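Sfrice_029225 (Spodoptera frugiperda, PDB 6I50) belongs to the tumour necrosis factor family of cytokines, probably signals as a homotrimer by binding a TNF-type receptor, and may trigger apoptosis. Local coordinates at residues A[2-7]-A[68-73]; A[40-45]-A[54-59]; A[60-65]-A[155-160]. All coordinates share one frame; numbering follows the deposited sequence.

Contact 1: A[2-7]-A[68-73]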
ATOM      1  N   PRO A   2      20.259  12.801  -5.135  1.00 40.82           N
ATOM      2  CA  PRO A   2      19.250  13.555  -4.381  1.00 31.05           C
ATOM      3  C   PRO A   2      18.036  12.698  -4.062  1.00 29.44           C
ATOM      4  O   PRO A   2      17.592  11.886  -4.875  1.00 32.94           O
ATOM      5  CB  PRO A   2      18.882  14.708  -5.325  1.00 31.64           C
ATOM      6  CG  PRO A   2      19.953  14.728  -6.373  1.00 37.98           C
ATOM      7  CD  PRO A   2      20.427  13.317  -6.501  1.00 44.46           C
ATOM      8  N   PHE A   3      17.494  12.901  -2.865  1.00 21.86           N
ATOM      9  CA  PHE A   3      16.299  12.198  -2.401  1.00 18.90           C
ATOM     10  C   PHE A   3      15.118  13.126  -2.664  1.00 16.39           C
ATOM     11  O   PHE A   3      14.746  13.944  -1.822  1.00 17.50           O
ATOM     12  CB  PHE A   3      16.433  11.837  -0.926  1.00 18.86           C
ATOM     13  CG  PHE A   3      15.302  11.001  -0.388  1.00 16.75           C
ATOM     14  CD1 PHE A   3      14.832   9.904  -1.092  1.00 16.84           C
ATOM     15  CD2 PHE A   3      14.745  11.286   0.846  1.00 15.33           C
ATOM     16  CE1 PHE A   3      13.810   9.120  -0.582  1.00 15.59           C
ATOM     17  CE2 PHE A   3      13.721  10.513   1.362  1.00 13.93           C
ATOM     18  CZ  PHE A   3      13.254   9.426   0.650  1.00 14.12           C
ATOM     19  N   ILE A   4      14.541  13.015  -3.858  1.00 16.16           N
ATOM     20  CA  ILE A   4      13.437  13.884  -4.277  1.00 14.77           C
ATOM     21  C   ILE A   4      12.157  13.224  -3.770  1.00 15.69           C
ATOM     22  O   ILE A   4      11.530  12.417  -4.455  1.00 13.33           O
ATOM     23  CB  ILE A   4      13.438  14.109  -5.787  1.00 16.49           C
ATOM     24  CG1 ILE A   4      14.781  14.723  -6.206  1.00 19.28           C
ATOM     25  CG2 ILE A   4      12.278  15.010  -6.208  1.00 15.86           C
ATOM     26  CD1 ILE A   4      14.870  15.066  -7.664  1.00 23.56           C
ATOM     27  N   ALA A   5      11.766  13.574  -2.544  1.00 13.94           N
ATOM     28  CA  ALA A   5      10.722  12.843  -1.842  1.00 10.76           C
ATOM     29  C   ALA A   5      10.162  13.723  -0.736  1.00 10.81           C
ATOM     30  O   ALA A   5      10.849  14.608  -0.227  1.00 12.31           O
ATOM     31  CB  ALA A   5      11.261  11.535  -1.253  1.00 10.26           C
ATOM     32  N   ALA A   6       8.916  13.456  -0.362  1.00 11.12           N
ATOM     33  CA  ALA A   6       8.259  14.209   0.696  1.00 12.55           C
ATOM     34  C   ALA A   6       7.103  13.387   1.249  1.00 10.60           C
ATOM     35  O   ALA A   6       6.490  12.588   0.536  1.00  9.86           O
ATOM     36  CB  ALA A   6       7.756  15.570   0.189  1.00  9.90           C
ATOM     37  N   HIS A   7       6.818  13.594   2.534  1.00  9.98           N
ATOM     38  CA  HIS A   7       5.690  12.967   3.204  1.00  9.29           C
ATOM     39  C   HIS A   7       4.926  14.048   3.950  1.00  9.99           C
ATOM     40  O   HIS A   7       5.526  14.816   4.704  1.00 11.22           O
ATOM     41  CB  HIS A   7       6.148  11.880   4.182  1.00  9.63           C
ATOM     42  CG  HIS A   7       5.023  11.196   4.892  1.00  9.75           C
ATOM     43  ND1 HIS A   7       4.368  10.101   4.367  1.00 10.48           N
ATOM     44  CD2 HIS A   7       4.430  11.453   6.082  1.00 12.36           C
ATOM     45  CE1 HIS A   7       3.431   9.705   5.211  1.00 12.09           C
ATOM     46  NE2 HIS A   7       3.451  10.506   6.261  1.00 13.20           N
ATOM     47  N   GLY A  68       9.328  12.955 -13.437  1.00 14.17           N
ATOM     48  CA  GLY A  68       9.824  11.596 -13.338  1.00 15.70           C
ATOM     49  C   GLY A  68       8.718  10.639 -12.957  1.00 11.44           C
ATOM     50  O   GLY A  68       7.541  11.004 -12.876  1.00 11.24           O
ATOM     51  N   VAL A  69       9.121   9.391 -12.744  1.00 10.16           N
ATOM     52  CA  VAL A  69       8.212   8.370 -12.233  1.00 10.32           C
ATOM     53  C   VAL A  69       8.366   8.334 -10.722  1.00 12.09           C
ATOM     54  O   VAL A  69       9.477   8.153 -10.210  1.00 11.90           O
ATOM     55  CB  VAL A  69       8.492   6.994 -12.856  1.00  9.79           C
ATOM     56  CG1 VAL A  69       7.612   5.927 -12.215  1.00  9.77           C
ATOM     57  CG2 VAL A  69       8.247   7.046 -14.351  1.00 12.44           C
ATOM     58  N   TYR A  70       7.255   8.535 -10.017  1.00  9.73           N
ATOM     59  CA  TYR A  70       7.212   8.588  -8.564  1.00 11.51           C
ATOM     60  C   TYR A  70       6.377   7.440  -8.025  1.00 13.38           C
ATOM     61  O   TYR A  70       5.350   7.087  -8.602  1.00 12.62           O
ATOM     62  CB  TYR A  70       6.551   9.873  -8.047  1.00 11.10           C
ATOM     63  CG  TYR A  70       7.324  11.151  -8.209  1.00 12.45           C
ATOM     64  CD1 TYR A  70       7.501  11.729  -9.460  1.00 10.86           C
ATOM     65  CD2 TYR A  70       7.841  11.804  -7.105  1.00 10.81           C
ATOM     66  CE1 TYR A  70       8.181  12.915  -9.608  1.00  9.97           C
ATOM     67  CE2 TYR A  70       8.525  12.989  -7.236  1.00  9.75           C
ATOM     68  CZ  TYR A  70       8.699  13.541  -8.486  1.00 11.60           C
ATOM     69  OH  TYR A  70       9.385  14.724  -8.602  1.00 12.65           O
ATOM     70  N   LEU A  71       6.785   6.908  -6.877  1.00  7.86           N
ATOM     71  CA  LEU A  71       5.871   6.134  -6.056  1.00  8.42           C
ATOM     72  C   LEU A  71       5.043   7.124  -5.250  1.00 11.59           C
ATOM     73  O   LEU A  71       5.596   7.918  -4.486  1.00 14.42           O
ATOM     74  CB  LEU A  71       6.632   5.181  -5.137  1.00 10.16           C
ATOM     75  CG  LEU A  71       5.788   4.401  -4.116  1.00 10.01           C
ATOM     76  CD1 LEU A  71       4.925   3.355  -4.819  1.00 14.04           C
ATOM     77  CD2 LEU A  71       6.690   3.743  -3.077  1.00 12.34           C
ATOM     78  N   VAL A  72       3.730   7.112  -5.450  1.00  8.95           N
ATOM     79  CA  VAL A  72       2.813   8.022  -4.768  1.00  7.58           C
ATOM     80  C   VAL A  72       1.893   7.169  -3.908  1.00 11.90           C
ATOM     81  O   VAL A  72       1.376   6.153  -4.379  1.00  9.99           O
ATOM     82  CB  VAL A  72       1.996   8.861  -5.770  1.00 11.16           C
ATOM     83  CG1 VAL A  72       1.052   9.804  -5.036  1.00  9.36           C
ATOM     84  CG2 VAL A  72       2.926   9.646  -6.697  1.00 14.29           C
ATOM     85  N   TYR A  73       1.690   7.568  -2.655  1.00 10.56           N
ATOM     86  CA  TYR A  73       0.797   6.815  -1.783  1.00  9.06           C
ATOM     87  C   TYR A  73      -0.078   7.784  -0.998  1.00  8.59           C
ATOM     88  O   TYR A  73       0.335   8.904  -0.678  1.00  9.03           O
ATOM     89  CB  TYR A  73       1.578   5.881  -0.837  1.00  8.75           C
ATOM     90  CG  TYR A  73       2.588   6.590   0.035  1.00 11.94           C
ATOM     91  CD1 TYR A  73       2.201   7.175   1.241  1.00 13.92           C
ATOM     92  CD2 TYR A  73       3.926   6.679  -0.345  1.00 11.33           C
ATOM     93  CE1 TYR A  73       3.117   7.845   2.035  1.00 10.50           C
ATOM     94  CE2 TYR A  73       4.855   7.341   0.452  1.00 11.89           C
ATOM     95  CZ  TYR A  73       4.440   7.919   1.640  1.00 13.10           C
ATOM     96  OH  TYR A  73       5.353   8.578   2.426  1.00 13.80           O
TER
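The imidazole of His7 and the phenol of Tyr73 meet rim to rim: neither ring lies over the other, their planes are turned by 31°, and the centroids are 5.7 Å apart. The hydroxyl of Tyr73 comes to the imidazole edge, near the ring plane, where Tyr73 OH and His7 ND1 form a hydrogen bond of 2.7 Å in which either partner could be the donor. Tyr73 CE1 lies beside that bond at the same edge, 3.5 Å from His7 ND1. With chi1 at 57°, the Tyr73 ring sits between its own backbone N and carbonyl carbon, and the side chains of His7 and Tyr73 meet at about a right angle. The phenol oxygen is gripped twice, because it also hydrogen-bonds the backbone N of Ala126 of the second subunit.

At the other end the contact is looser. Ile4 extends its CG2 branch obliquely to the phenol end of Tyr70, reaching 3.8 Å from Tyr70 OH and 4.4 Å from Tyr70 CE2. That hydroxyl hydrogen-bonds His66 O, so the isoleucine methyl merely packs beside it.

No backbone bond joins the two segments, which run nearly parallel, because strand 144-161 lies between strands 5-10 and 68-80 and is antiparallel to both. The side chains bridge across it in the inner sheet of the TNF jelly roll: Ile4 and Tyr70 both pack on Lys159, whereas His7 and Tyr73 pack on Phe154 and face the second subunit of the trimer.

Contact 2: A[40-45]-A[54-59]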
ATOM      1  N   TRP A  40      -2.994  19.103   5.719  1.00 16.48           N
ATOM      2  CA  TRP A  40      -1.714  18.420   5.602  1.00 15.95           C
ATOM      3  C   TRP A  40      -0.600  19.263   6.208  1.00 17.51           C
ATOM      4  O   TRP A  40      -0.687  20.489   6.284  1.00 21.12           O
ATOM      5  CB  TRP A  40      -1.354  18.143   4.137  1.00 13.96           C
ATOM      6  CG  TRP A  40      -2.317  17.325   3.344  1.00 16.70           C
ATOM      7  CD1 TRP A  40      -2.859  17.650   2.132  1.00 17.88           C
ATOM      8  CD2 TRP A  40      -2.824  16.026   3.674  1.00 14.98           C
ATOM      9  NE1 TRP A  40      -3.680  16.638   1.695  1.00 19.22           N
ATOM     10  CE2 TRP A  40      -3.673  15.630   2.621  1.00 17.34           C
ATOM     11  CE3 TRP A  40      -2.644  15.163   4.758  1.00 16.79           C
ATOM     12  CZ2 TRP A  40      -4.343  14.409   2.623  1.00 20.25           C
ATOM     13  CZ3 TRP A  40      -3.313  13.955   4.757  1.00 16.63           C
ATOM     14  CH2 TRP A  40      -4.153  13.590   3.702  1.00 18.06           C
ATOM     15  N   TYR A  41       0.476  18.586   6.609  1.00 15.14           N
ATOM     16  CA  TYR A  41       1.667  19.263   7.078  1.00 12.57           C
ATOM     17  C   TYR A  41       2.847  18.333   6.841  1.00 15.20           C
ATOM     18  O   TYR A  41       2.718  17.119   7.059  1.00 14.13           O
ATOM     19  CB  TYR A  41       1.579  19.635   8.564  1.00 14.59           C
ATOM     20  CG  TYR A  41       2.600  20.667   8.975  1.00 19.42           C
ATOM     21  CD1 TYR A  41       2.336  22.021   8.831  1.00 25.56           C
ATOM     22  CD2 TYR A  41       3.831  20.286   9.494  1.00 20.22           C
ATOM     23  CE1 TYR A  41       3.270  22.974   9.195  1.00 33.56           C
ATOM     24  CE2 TYR A  41       4.773  21.233   9.862  1.00 29.18           C
ATOM     25  CZ  TYR A  41       4.485  22.575   9.708  1.00 33.55           C
ATOM     26  OH  TYR A  41       5.414  23.524  10.071  1.00 39.19           O
ATOM     27  N   PRO A  42       3.992  18.853   6.404  1.00 15.56           N
ATOM     28  CA  PRO A  42       5.154  17.981   6.186  1.00 10.76           C
ATOM     29  C   PRO A  42       5.603  17.293   7.470  1.00 15.28           C
ATOM     30  O   PRO A  42       5.638  17.897   8.546  1.00 15.29           O
ATOM     31  CB  PRO A  42       6.227  18.947   5.663  1.00 14.53           C
ATOM     32  CG  PRO A  42       5.784  20.301   6.130  1.00 17.48           C
ATOM     33  CD  PRO A  42       4.287  20.257   6.078  1.00 18.41           C
ATOM     34  N   ALA A  43       5.932  16.002   7.344  1.00 12.45           N
ATOM     35  CA  ALA A  43       6.554  15.274   8.437  1.00 11.55           C
ATOM     36  C   ALA A  43       7.907  15.905   8.766  1.00 10.83           C
ATOM     37  O   ALA A  43       8.499  16.594   7.931  1.00 13.81           O
ATOM     38  CB  ALA A  43       6.727  13.801   8.066  1.00 13.99           C
ATOM     39  N   PRO A  44       8.417  15.689   9.979  1.00 13.29           N
ATOM     40  CA  PRO A  44       9.689  16.329  10.352  1.00 15.51           C
ATOM     41  C   PRO A  44      10.833  16.041   9.390  1.00 12.64           C
ATOM     42  O   PRO A  44      11.613  16.954   9.091  1.00 14.05           O
ATOM     43  CB  PRO A  44       9.949  15.768  11.755  1.00 18.54           C
ATOM     44  CG  PRO A  44       8.580  15.557  12.310  1.00 16.64           C
ATOM     45  CD  PRO A  44       7.755  15.064  11.141  1.00 15.13           C
ATOM     46  N   TRP A  45      10.956  14.810   8.885  1.00 10.73           N
ATOM     47  CA  TRP A  45      12.070  14.530   7.985  1.00 11.90           C
ATOM     48  C   TRP A  45      11.935  15.308   6.685  1.00 14.47           C
ATOM     49  O   TRP A  45      12.944  15.648   6.058  1.00 11.46           O
ATOM     50  CB  TRP A  45      12.198  13.023   7.721  1.00 13.79           C
ATOM     51  CG  TRP A  45      11.185  12.378   6.798  1.00  9.52           C
ATOM     52  CD1 TRP A  45      10.127  11.593   7.167  1.00 13.02           C
ATOM     53  CD2 TRP A  45      11.175  12.408   5.360  1.00  9.09           C
ATOM     54  NE1 TRP A  45       9.445  11.154   6.052  1.00 11.27           N
ATOM     55  CE2 TRP A  45      10.068  11.640   4.931  1.00 11.54           C
ATOM     56  CE3 TRP A  45      11.990  13.013   4.395  1.00 14.80           C
ATOM     57  CZ2 TRP A  45       9.754  11.469   3.580  1.00 13.77           C
ATOM     58  CZ3 TRP A  45      11.675  12.848   3.055  1.00 11.78           C
ATOM     59  CH2 TRP A  45      10.565  12.080   2.660  1.00 16.69           C
ATOM     60  N   PRO A  54       9.199  17.717  -3.664  1.00 10.15           N
ATOM     61  CA  PRO A  54       7.852  18.293  -3.744  1.00 10.03           C
ATOM     62  C   PRO A  54       7.536  19.097  -2.492  1.00 14.55           C
ATOM     63  O   PRO A  54       8.032  18.810  -1.401  1.00 13.14           O
ATOM     64  CB  PRO A  54       6.940  17.064  -3.861  1.00  7.78           C
ATOM     65  CG  PRO A  54       7.837  15.967  -4.341  1.00 10.58           C
ATOM     66  CD  PRO A  54       9.181  16.248  -3.740  1.00 10.40           C
ATOM     67  N   THR A  55       6.679  20.100  -2.652  1.00 10.09           N
ATOM     68  CA  THR A  55       6.328  20.988  -1.555  1.00 13.12           C
ATOM     69  C   THR A  55       4.813  21.045  -1.412  1.00 14.12           C
ATOM     70  O   THR A  55       4.067  20.559  -2.265  1.00 14.00           O
ATOM     71  CB  THR A  55       6.914  22.399  -1.754  1.00 15.91           C
ATOM     72  OG1 THR A  55       6.472  22.936  -3.009  1.00 14.20           O
ATOM     73  CG2 THR A  55       8.444  22.348  -1.733  1.00 14.33           C
ATOM     74  N   LEU A  56       4.363  21.641  -0.310  1.00 14.07           N
ATOM     75  CA  LEU A  56       2.947  21.704   0.038  1.00 14.92           C
ATOM     76  C   LEU A  56       2.455  23.140  -0.070  1.00 17.10           C
ATOM     77  O   LEU A  56       3.018  24.046   0.558  1.00 16.93           O
ATOM     78  CB  LEU A  56       2.708  21.166   1.453  1.00 12.47           C
ATOM     79  CG  LEU A  56       1.257  21.115   1.942  1.00 17.18           C
ATOM     80  CD1 LEU A  56       0.478  20.083   1.145  1.00 19.65           C
ATOM     81  CD2 LEU A  56       1.209  20.817   3.443  1.00 20.05           C
ATOM     82  N   THR A  57       1.402  23.345  -0.855  1.00 16.21           N
ATOM     83  CA  THR A  57       0.815  24.666  -1.004  1.00 15.64           C
ATOM     84  C   THR A  57      -0.167  24.946   0.135  1.00 16.99           C
ATOM     85  O   THR A  57      -0.594  24.048   0.866  1.00 18.99           O
ATOM     86  CB  THR A  57       0.103  24.801  -2.353  1.00 20.00           C
ATOM     87  OG1 THR A  57      -1.141  24.089  -2.306  1.00 17.45           O
ATOM     88  CG2 THR A  57       0.972  24.254  -3.492  1.00 15.40           C
ATOM     89  N   ARG A  58      -0.543  26.218   0.264  1.00 21.18           N
ATOM     90  CA  ARG A  58      -1.480  26.611   1.312  1.00 23.53           C
ATOM     91  C   ARG A  58      -2.899  26.122   1.038  1.00 25.41           C
ATOM     92  O   ARG A  58      -3.736  26.151   1.947  1.00 30.39           O
ATOM     93  CB  ARG A  58      -1.477  28.127   1.475  1.00 29.10           C
ATOM     94  CG  ARG A  58      -2.178  28.863   0.350  1.00 36.79           C
ATOM     95  CD  ARG A  58      -2.569  30.286   0.752  1.00 49.67           C
ATOM     96  NE  ARG A  58      -3.677  30.316   1.706  1.00 54.51           N
ATOM     97  CZ  ARG A  58      -4.958  30.180   1.371  1.00 55.38           C
ATOM     98  NH1 ARG A  58      -5.300  30.002   0.103  1.00 47.27           N
ATOM     99  NH2 ARG A  58      -5.899  30.222   2.305  1.00 59.31           N
ATOM    100  N   THR A  59      -3.191  25.672  -0.182  1.00 23.87           N
ATOM    101  CA  THR A  59      -4.484  25.087  -0.516  1.00 23.38           C
ATOM    102  C   THR A  59      -4.535  23.590  -0.251  1.00 21.61           C
ATOM    103  O   THR A  59      -5.584  22.974  -0.465  1.00 24.36           O
ATOM    104  CB  THR A  59      -4.832  25.343  -1.989  1.00 19.41           C
ATOM    105  OG1 THR A  59      -3.784  24.843  -2.820  1.00 17.29           O
ATOM    106  CG2 THR A  59      -5.013  26.829  -2.247  1.00 21.70           C
TER
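Trp40 meets Leu56 mainly with the root of its side chain and its backbone. Its CB lies 3.8 Å from Leu56 CD2, and the other methyl is almost as near, Leu56 CD1 to Trp40 CB being 4.0 Å. The carbonyl comes closer still, with Trp40 O 3.4 Å from Leu56 CD2. The near corner of the indole only grazes Leu56 CD1; the rest leads away to Met148, Ser153 and Ile155. Tyr41 turns its side chain away and offers its backbone, N and CA, to Leu56 CD2; one face of its ring is covered by Pro42 CD, offset toward the rim. Pro42 completes the row, its CD 4.1 Å from Leu56 CD2, the two side chains crossing at about a right angle. Leu56 CG stands anti to N (chi1 -178°), which carries the branch toward strand 40-42; CD2 continues the extended chain and makes the nearest contacts, while CD1 turns toward Trp40 CB. No hydrogen bond crosses the contact.

Strand 40-42 pairs with strand 5-10 in the inner sheet, and strand 55-56 with strand 62-63 at the border of the outer one. Leu56, packed also on Phe8, thus joins the two layers of the jelly roll, beside the short helix 44-47.

Contact 3: A[60-65]-A[155-160]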
ATOM      1  N   GLY A  60      -3.431  22.994   0.193  1.00 18.36           N
ATOM      2  CA  GLY A  60      -3.359  21.568   0.412  1.00 21.54           C
ATOM      3  C   GLY A  60      -2.877  20.760  -0.771  1.00 20.89           C
ATOM      4  O   GLY A  60      -2.878  19.528  -0.696  1.00 19.31           O
ATOM      5  N   HIS A  61      -2.469  21.402  -1.863  1.00 15.87           N
ATOM      6  CA  HIS A  61      -1.966  20.670  -3.014  1.00 11.26           C
ATOM      7  C   HIS A  61      -0.493  20.340  -2.820  1.00 16.24           C
ATOM      8  O   HIS A  61       0.266  21.129  -2.248  1.00 15.61           O
ATOM      9  CB  HIS A  61      -2.140  21.483  -4.302  1.00 11.87           C
ATOM     10  CG  HIS A  61      -3.561  21.638  -4.741  1.00 16.60           C
ATOM     11  ND1 HIS A  61      -4.427  22.539  -4.160  1.00 17.24           N
ATOM     12  CD2 HIS A  61      -4.262  21.027  -5.729  1.00 15.01           C
ATOM     13  CE1 HIS A  61      -5.604  22.466  -4.757  1.00 20.11           C
ATOM     14  NE2 HIS A  61      -5.530  21.555  -5.712  1.00 15.17           N
ATOM     15  N   VAL A  62      -0.091  19.166  -3.290  1.00 12.84           N
ATOM     16  CA  VAL A  62       1.322  18.819  -3.385  1.00 11.13           C
ATOM     17  C   VAL A  62       1.848  19.349  -4.712  1.00 14.71           C
ATOM     18  O   VAL A  62       1.288  19.059  -5.774  1.00 15.93           O
ATOM     19  CB  VAL A  62       1.534  17.302  -3.268  1.00 10.80           C
ATOM     20  CG1 VAL A  62       2.984  16.962  -3.544  1.00 11.87           C
ATOM     21  CG2 VAL A  62       1.136  16.818  -1.879  1.00 13.11           C
ATOM     22  N   HIS A  63       2.917  20.133  -4.645  1.00 12.44           N
ATOM     23  CA  HIS A  63       3.491  20.838  -5.786  1.00 11.12           C
ATOM     24  C   HIS A  63       4.745  20.078  -6.221  1.00 13.35           C
ATOM     25  O   HIS A  63       5.747  20.066  -5.501  1.00 12.16           O
ATOM     26  CB  HIS A  63       3.794  22.277  -5.361  1.00 11.31           C
ATOM     27  CG  HIS A  63       4.290  23.175  -6.453  1.00 15.70           C
ATOM     28  ND1 HIS A  63       4.711  22.719  -7.682  1.00 17.83           N
ATOM     29  CD2 HIS A  63       4.454  24.520  -6.476  1.00 13.91           C
ATOM     30  CE1 HIS A  63       5.101  23.743  -8.421  1.00 16.36           C
ATOM     31  NE2 HIS A  63       4.958  24.848  -7.711  1.00 21.20           N
ATOM     32  N   VAL A  64       4.687  19.441  -7.396  1.00 10.32           N
ATOM     33  CA  VAL A  64       5.796  18.651  -7.933  1.00 11.11           C
ATOM     34  C   VAL A  64       6.740  19.590  -8.677  1.00  9.50           C
ATOM     35  O   VAL A  64       6.292  20.430  -9.466  1.00 11.57           O
ATOM     36  CB  VAL A  64       5.276  17.539  -8.867  1.00  7.25           C
ATOM     37  CG1 VAL A  64       6.436  16.742  -9.496  1.00 13.01           C
ATOM     38  CG2 VAL A  64       4.306  16.606  -8.124  1.00  9.36           C
ATOM     39  N   HIS A  65       8.049  19.455  -8.430  1.00 10.85           N
ATOM     40  CA  HIS A  65       9.040  20.322  -9.058  1.00 10.39           C
ATOM     41  C   HIS A  65       9.974  19.606 -10.025  1.00  9.93           C
ATOM     42  O   HIS A  65      10.763  20.282 -10.701  1.00 12.58           O
ATOM     43  CB  HIS A  65       9.884  21.026  -7.986  1.00 14.42           C
ATOM     44  CG  HIS A  65       9.080  21.862  -7.047  1.00 12.78           C
ATOM     45  ND1 HIS A  65       8.448  23.021  -7.438  1.00 16.18           N
ATOM     46  CD2 HIS A  65       8.787  21.694  -5.737  1.00 17.51           C
ATOM     47  CE1 HIS A  65       7.808  23.538  -6.405  1.00 19.54           C
ATOM     48  NE2 HIS A  65       7.998  22.753  -5.360  1.00 16.32           N
ATOM     49  N   ILE A 155      -0.225  11.774   2.671  1.00 12.55           N
ATOM     50  CA  ILE A 155       0.093  11.650   1.251  1.00  9.60           C
ATOM     51  C   ILE A 155       1.596  11.842   1.099  1.00  9.13           C
ATOM     52  O   ILE A 155       2.178  12.754   1.692  1.00 11.05           O
ATOM     53  CB  ILE A 155      -0.686  12.657   0.375  1.00  9.72           C
ATOM     54  CG1 ILE A 155      -0.188  12.617  -1.074  1.00 10.83           C
ATOM     55  CG2 ILE A 155      -0.586  14.081   0.927  1.00 11.39           C
ATOM     56  CD1 ILE A 155      -1.061  13.396  -2.046  1.00  8.88           C
ATOM     57  N   GLY A 156       2.237  10.940   0.362  1.00  8.64           N
ATOM     58  CA  GLY A 156       3.674  10.998   0.199  1.00  8.36           C
ATOM     59  C   GLY A 156       4.062  10.557  -1.194  1.00 10.18           C
ATOM     60  O   GLY A 156       3.282   9.921  -1.913  1.00  9.47           O
ATOM     61  N   LEU A 157       5.277  10.930  -1.582  1.00  8.84           N
ATOM     62  CA  LEU A 157       5.772  10.555  -2.893  1.00 11.53           C
ATOM     63  C   LEU A 157       7.288  10.518  -2.871  1.00 12.81           C
ATOM     64  O   LEU A 157       7.939  11.304  -2.175  1.00 11.41           O
ATOM     65  CB  LEU A 157       5.304  11.496  -4.017  1.00 18.78           C
ATOM     66  CG  LEU A 157       4.728  12.911  -3.896  1.00 26.48           C
ATOM     67  CD1 LEU A 157       5.354  13.760  -2.806  1.00 13.71           C
ATOM     68  CD2 LEU A 157       4.871  13.602  -5.246  1.00 19.52           C
ATOM     69  N   VAL A 158       7.831   9.599  -3.665  1.00 13.20           N
ATOM     70  CA  VAL A 158       9.263   9.369  -3.773  1.00 10.30           C
ATOM     71  C   VAL A 158       9.586   9.248  -5.251  1.00 11.28           C
ATOM     72  O   VAL A 158       9.057   8.362  -5.931  1.00 12.01           O
ATOM     73  CB  VAL A 158       9.704   8.097  -3.024  1.00 12.07           C
ATOM     74  CG1 VAL A 158      11.212   7.899  -3.161  1.00 15.31           C
ATOM     75  CG2 VAL A 158       9.286   8.136  -1.553  1.00 14.65           C
ATOM     76  N   LYS A 159      10.465  10.111  -5.751  1.00 10.04           N
ATOM     77  CA  LYS A 159      10.883   9.962  -7.138  1.00 10.44           C
ATOM     78  C   LYS A 159      11.757   8.722  -7.286  1.00 11.66           C
ATOM     79  O   LYS A 159      12.727   8.538  -6.544  1.00 15.37           O
ATOM     80  CB  LYS A 159      11.628  11.199  -7.622  1.00 12.02           C
ATOM     81  CG  LYS A 159      11.908  11.158  -9.117  1.00 13.90           C
ATOM     82  CD  LYS A 159      12.696  12.365  -9.570  1.00 20.31           C
ATOM     83  CE  LYS A 159      13.156  12.179 -11.002  1.00 28.97           C
ATOM     84  NZ  LYS A 159      14.587  12.524 -11.155  1.00 37.23           N
ATOM     85  N   LEU A 160      11.406   7.876  -8.256  1.00 10.39           N
ATOM     86  CA  LEU A 160      12.098   6.617  -8.506  1.00 10.65           C
ATOM     87  C   LEU A 160      13.042   6.674  -9.692  1.00 12.27           C
ATOM     88  O   LEU A 160      14.075   5.993  -9.677  1.00 15.07           O
ATOM     89  CB  LEU A 160      11.088   5.494  -8.757  1.00 10.32           C
ATOM     90  CG  LEU A 160      10.054   5.255  -7.663  1.00 14.36           C
ATOM     91  CD1 LEU A 160       9.143   4.109  -8.093  1.00 13.32           C
ATOM     92  CD2 LEU A 160      10.743   4.946  -6.353  1.00 15.53           C
TER
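The hydrophobic interior of the TNF jelly roll, between its two facing sheets, is where Val62 and Val64 meet Ile155 and Leu157. Val62 serves two partners, one with each methyl. Its CG2 meets the end of the isoleucine tip to tip, Val62 CG2 to Ile155 CD1 being 4.1 Å. Its CG1 lies 4.1 Å from Leu157 CD1, and here the two side chains slide past each other in opposite directions. Ile155 can reach so far because both its torsions are close to 180°, leaving CD1 at the end of an extended chain.

The layers brought together are strand 62-63, of the outer sheet, and strand 144-161, of the inner sheet that faces the trimer axis. Side chains alone span the gap, and there is no hydrogen bond between the segments. Along the inner strand the residues alternate: Ile155 and Leu157 turn into the sandwich, while Val158, on the opposite face, packs on Leu160 of the second subunit.

Leu157 forks between the two valines, with its second methyl, CD2, 4.2 Å from Val64 CG2 in an oblique crossing. Its chi1 of 17° is close to eclipsed, which suggests some torsional strain at this buried position. Around the cluster, Phe8 packs on Val62, Val74 and Val137 on Ile155, Pro54 on Leu157, and Tyr70 on both Leu157 and Val64.

Overall arrangement
From the N terminus, segment 2-7 waits until 68-73 for its partner, so contact 1 closes a loop of 60 residues. Within that loop lies contact 2, a short closure from 40-45 to 54-59. Contact 3 starts after contact 2 has closed, at 60-65, but finds 155-160 only near the end of the chain, so it crosses contact 1. Segment 155-160 passes between the two strands of contact 1, bonding through Ile4 O to Lys159 N and Val69 O to Leu160 N. His7 O to Ala43 N ties contacts 1 and 2 within the inner sheet; Thr55 O to His63 N ties contacts 2 and 3 in the outer one.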